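Gamma-glutamylcyclotransferase (Homo sapiens, PDB 3CRY) catalyses the release of 5-oxoproline from gamma-glutamyl dipeptides, works as a homodimer and may play a significant role in glutathione homeostasis. Local coordinates at residues A[92-95]-A[96-99]; A[138-141]-A[142-146]. The protein carries 1 engineered substitution. All coordinates share one frame; numbering follows the deposited sequence.

How the contacts relate
Contact 1 (92-99) and contact 2 (138-146) come one after the other along the chain, contact 1 closing before contact 2 opens. The first takes in nearly all of the short helix 91-97 and the turn that ends it; the second lies within helix 137-149. Strands 106-114, 119-126 and 130-132 intervene in sequence. Their centres are 21 Å apart, on opposite sides of the centre of the chain; the two contacts do not touch, and their nearest atoms are about 7 Å apart. That closest approach matters for the enzyme: Gln98, engineered from Glu at the active-site position, and Tyr139, inferred to bind substrate, come near the same acetate, consistent with one pocket.

Contact 1: residues A[92-95]-A[96-99]; sequences NSLD and EQQG. Engineered in segment 96-99: Gln98 (natural residue Glu).
Gln97 reaches back one helical turn to Ser93, and its amide NE2 donates a hydrogen bond to Ser93 OG at 3.0 Å. The hydroxyl oxygen lies almost in the plane of the amide, 5° out of it, although the bend at the hydrogen (143°) keeps the bond from being straight. With CG opposite its own carbonyl carbon (chi1 -65°) and the chain extended beyond it, the Gln97 side chain runs back along the helix; the short Ser93 side chain suits the position, putting a polar atom level with the amide. OE1 of the same amide accepts from Asn35, so both ends of the group are engaged and its rotation is fixed.

The tightly packed side belongs to Leu94, whose CD1 comes within 3.9 Å of Gln97 OE1 while the buried side chain also touches Phe17 and Tyr19. By contrast, Asn92 and Glu96 lie on the solvent side, joined through the backbone bond from Glu96 N to Asn92 O (3.1 Å); Asn92 OD1 makes a weak hydrogen bond to Lys111 of the second subunit.

The helix ends at Gln98, the first residue to leave helical geometry. Its N bonds to Leu94 O at 3.2 Å and weakly to Asp95 O, and Gly99 follows with a positive phi that favours glycine. Gln98 is engineered in place of the natural Glu, the proton acceptor; its side chain bends at chi2, and CG passes 3.4 Å from Leu94 O.

Asp95 forms a salt bridge with Arg123 and accepts a hydrogen bond from Tyr125, tying helix 91-97 to strand 119-126, while Leu94 and Gln98 rest on Tyr19 of strand 16-21.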
loop_
_atom_site.group_PDB
_atom_site.type_symbol
_atom_site.label_atom_id
_atom_site.label_comp_id
_atom_site.label_asym_id
_atom_site.label_seq_id
_atom_site.Cartn_x
_atom_site.Cartn_y
_atom_site.Cartn_z
ATOM N N ASN A 92 3.743 15.743 -4.483
ATOM C CA ASN A 92 2.313 15.994 -4.531
ATOM C C ASN A 92 1.698 15.826 -5.920
ATOM O O ASN A 92 0.588 15.308 -6.047
ATOM C CB ASN A 92 1.992 17.373 -3.943
ATOM C CG ASN A 92 2.203 17.411 -2.442
ATOM O OD1 ASN A 92 2.185 16.374 -1.777
ATOM N ND2 ASN A 92 2.416 18.613 -1.900
ATOM N N SER A 93 2.430 16.248 -6.947
ATOM C CA SER A 93 1.964 16.115 -8.326
ATOM C C SER A 93 1.804 14.650 -8.743
ATOM O O SER A 93 0.802 14.273 -9.353
ATOM C CB SER A 93 2.908 16.850 -9.277
ATOM O OG SER A 93 2.478 16.684 -10.613
ATOM N N LEU A 94 2.800 13.829 -8.409
ATOM C CA LEU A 94 2.778 12.408 -8.771
ATOM C C LEU A 94 1.600 11.704 -8.101
ATOM O O LEU A 94 0.885 10.928 -8.738
ATOM C CB LEU A 94 4.111 11.753 -8.394
ATOM C CG LEU A 94 4.404 10.354 -8.952
ATOM C CD1 LEU A 94 4.277 10.290 -10.494
ATOM C CD2 LEU A 94 5.771 9.865 -8.467
ATOM N N ASP A 95 1.378 12.013 -6.818
ATOM C CA ASP A 95 0.212 11.512 -6.089
ATOM C C ASP A 95 -1.096 11.867 -6.793
ATOM O O ASP A 95 -1.969 11.009 -6.965
ATOM C CB ASP A 95 0.185 12.049 -4.644
ATOM C CG ASP A 95 1.294 11.475 -3.758
ATOM O OD1 ASP A 95 2.097 10.607 -4.195
ATOM O OD2 ASP A 95 1.358 11.916 -2.579
ATOM N N GLU A 96 -1.232 13.133 -7.193
ATOM C CA GLU A 96 -2.431 13.611 -7.875
ATOM C C GLU A 96 -2.670 12.858 -9.181
ATOM O O GLU A 96 -3.805 12.509 -9.523
ATOM C CB GLU A 96 -2.329 15.119 -8.123
ATOM C CG GLU A 96 -3.102 15.941 -7.106
ATOM C CD GLU A 96 -4.568 16.023 -7.447
ATOM O OE1 GLU A 96 -4.869 16.173 -8.648
ATOM O OE2 GLU A 96 -5.425 15.942 -6.540
ATOM N N GLN A 97 -1.590 12.600 -9.907
ATOM C CA GLN A 97 -1.673 11.847 -11.162
ATOM C C GLN A 97 -2.243 10.444 -10.992
ATOM O O GLN A 97 -2.927 9.926 -11.886
ATOM C CB GLN A 97 -0.298 11.760 -11.798
ATOM C CG GLN A 97 0.240 13.125 -12.242
ATOM C CD GLN A 97 1.693 13.074 -12.612
ATOM O OE1 GLN A 97 2.151 12.105 -13.214
ATOM N NE2 GLN A 97 2.440 14.108 -12.237
ATOM N N GLN A 98 -1.968 9.834 -9.839
ATOM C CA GLN A 98 -2.388 8.468 -9.562
ATOM C C GLN A 98 -3.753 8.407 -8.858
ATOM O O GLN A 98 -4.197 7.319 -8.452
ATOM C CB GLN A 98 -1.340 7.748 -8.709
ATOM C CG GLN A 98 0.050 7.680 -9.329
ATOM C CD GLN A 98 0.097 6.785 -10.545
ATOM O OE1 GLN A 98 -0.605 5.771 -10.620
ATOM N NE2 GLN A 98 0.941 7.136 -11.500
ATOM N N GLY A 99 -4.406 9.563 -8.704
ATOM C CA GLY A 99 -5.770 9.605 -8.154
ATOM C C GLY A 99 -5.848 9.069 -6.722
ATOM O O GLY A 99 -6.836 8.431 -6.326
#

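Contact 2: residues A[138-141]-A[142-146]; sequences QYKK and IICMG. With ACT (acetate ion), chain C.
The inferred substrate-binding site is lined here by one turn of helix 137-149: Tyr139, inferred to bind substrate, lies one helical turn before Ile143, which packs against its ring. Ile143 CD1 sits over one face of the Tyr139 ring in a CH-pi contact, 3.9 Å from the centroid and displaced toward the rim, so that CE2 is its nearest ring atom at 3.5 Å. Two torsions create the overlap: Tyr139 CG stands opposite its own N (chi1 -171°), while Ile143 carries CG1 opposite its carbonyl carbon and stretches CD1 onward. Isoleucine suits the place because its longer arm, extended through CG1, lays the CD1 methyl over the ring.

At the far end of the ring, OH donates a very short hydrogen bond of 2.5 Å to acetate O, which lies in the ring plane, and is also hydrogen-bonded to Ala69 N; Ser24 holds the acetate too. The ion is probably from the crystallisation liquor. A phenylalanine here lacks the hydroxyl, and would probably leave Ala69 N as well as the acetate without that hydrogen-bond partner.

Away from the pocket, Cys144 SG packs 4.2 Å from Lys140 CG, and the extended Lys140 chain takes its ammonium to the carbonyls of Lys161 and Ile163. Backbone bonds such as Met145 N to Lys141 O (2.8 Å) keep the turns regular.

Ile142 and Gln138 pack on helix 174-181, Ile143 and Cys144 meet Leu160 of helix 154-161, and Phe53 of strand 49-56 touches both Tyr139 and Ile143.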
loop_
_atom_site.group_PDB
_atom_site.type_symbol
_atom_site.label_atom_id
_atom_site.label_comp_id
_atom_site.label_asym_id
_atom_site.label_seq_id
_atom_site.Cartn_x
_atom_site.Cartn_y
_atom_site.Cartn_z
ATOM N N GLN A 138 -3.922 -0.302 -26.538
ATOM C CA GLN A 138 -3.103 0.909 -26.462
ATOM C C GLN A 138 -2.251 0.961 -25.186
ATOM O O GLN A 138 -1.037 1.247 -25.234
ATOM C CB GLN A 138 -3.988 2.145 -26.626
ATOM C CG GLN A 138 -4.752 2.166 -27.996
ATOM C CD GLN A 138 -6.121 1.455 -27.939
ATOM O OE1 GLN A 138 -6.384 0.679 -27.034
ATOM N NE2 GLN A 138 -7.007 1.764 -28.904
ATOM N N TYR A 139 -2.868 0.628 -24.062
ATOM C CA TYR A 139 -2.134 0.619 -22.791
ATOM C C TYR A 139 -1.060 -0.466 -22.783
ATOM O O TYR A 139 0.090 -0.208 -22.399
ATOM C CB TYR A 139 -3.125 0.428 -21.651
ATOM C CG TYR A 139 -2.585 0.594 -20.255
ATOM C CD1 TYR A 139 -2.110 1.831 -19.803
ATOM C CD2 TYR A 139 -2.634 -0.484 -19.353
ATOM C CE1 TYR A 139 -1.665 1.991 -18.488
ATOM C CE2 TYR A 139 -2.182 -0.345 -18.044
ATOM C CZ TYR A 139 -1.703 0.913 -17.618
ATOM O OH TYR A 139 -1.256 1.080 -16.316
ATOM N N LYS A 140 -1.403 -1.669 -23.239
ATOM C CA LYS A 140 -0.401 -2.730 -23.389
ATOM C C LYS A 140 0.772 -2.274 -24.270
ATOM O O LYS A 140 1.938 -2.511 -23.933
ATOM C CB LYS A 140 -1.064 -4.013 -23.936
ATOM C CG LYS A 140 -0.055 -5.102 -24.177
ATOM C CD LYS A 140 -0.643 -6.368 -24.775
ATOM C CE LYS A 140 0.506 -7.321 -25.126
ATOM N NZ LYS A 140 0.023 -8.589 -25.761
ATOM N N LYS A 141 0.466 -1.654 -25.412
ATOM C CA LYS A 141 1.498 -1.211 -26.334
ATOM C C LYS A 141 2.475 -0.259 -25.652
ATOM O O LYS A 141 3.691 -0.421 -25.769
ATOM C CB LYS A 141 0.877 -0.577 -27.577
ATOM C CG LYS A 141 0.389 -1.605 -28.593
ATOM C CD LYS A 141 -0.277 -0.941 -29.800
ATOM C CE LYS A 141 -0.563 -1.944 -30.906
ATOM N NZ LYS A 141 -1.828 -2.661 -30.668
ATOM N N ILE A 142 1.938 0.722 -24.933
ATOM C CA ILE A 142 2.793 1.696 -24.212
ATOM C C ILE A 142 3.708 0.992 -23.190
ATOM O O ILE A 142 4.911 1.259 -23.126
ATOM C CB ILE A 142 1.944 2.804 -23.564
ATOM C CG1 ILE A 142 1.249 3.653 -24.638
ATOM C CG2 ILE A 142 2.777 3.677 -22.607
ATOM C CD1 ILE A 142 2.152 4.524 -25.473
ATOM N N ILE A 143 3.138 0.056 -22.430
ATOM C CA ILE A 143 3.918 -0.736 -21.465
ATOM C C ILE A 143 5.028 -1.522 -22.156
ATOM O O ILE A 143 6.178 -1.508 -21.710
ATOM C CB ILE A 143 2.969 -1.650 -20.636
ATOM C CG1 ILE A 143 2.204 -0.772 -19.633
ATOM C CG2 ILE A 143 3.734 -2.766 -19.882
ATOM C CD1 ILE A 143 1.063 -1.486 -18.909
ATOM N N CYS A 144 4.691 -2.208 -23.249
ATOM C CA CYS A 144 5.705 -2.986 -23.979
ATOM C C CYS A 144 6.810 -2.093 -24.579
ATOM O O CYS A 144 8.023 -2.433 -24.530
ATOM C CB CYS A 144 5.039 -3.850 -25.049
ATOM S SG CYS A 144 4.123 -5.213 -24.315
ATOM N N MET A 145 6.409 -0.937 -25.095
ATOM C CA MET A 145 7.377 0.041 -25.638
ATOM C C MET A 145 8.348 0.522 -24.570
ATOM O O MET A 145 9.557 0.596 -24.804
ATOM C CB MET A 145 6.646 1.243 -26.228
ATOM C CG MET A 145 6.012 0.955 -27.583
ATOM S SD MET A 145 5.013 2.351 -28.162
ATOM C CE MET A 145 6.244 3.647 -28.307
ATOM N N GLY A 146 7.798 0.850 -23.402
ATOM C CA GLY A 146 8.624 1.338 -22.287
ATOM C C GLY A 146 9.578 0.258 -21.795
ATOM O O GLY A 146 10.739 0.542 -21.466
HETATM C C ACT C . -0.113 3.826 -14.672
HETATM O O ACT C . 0.074 3.088 -15.674
HETATM O OXT ACT C . 0.915 4.398 -14.210
HETATM C CH3 ACT C . -1.471 4.027 -14.041
#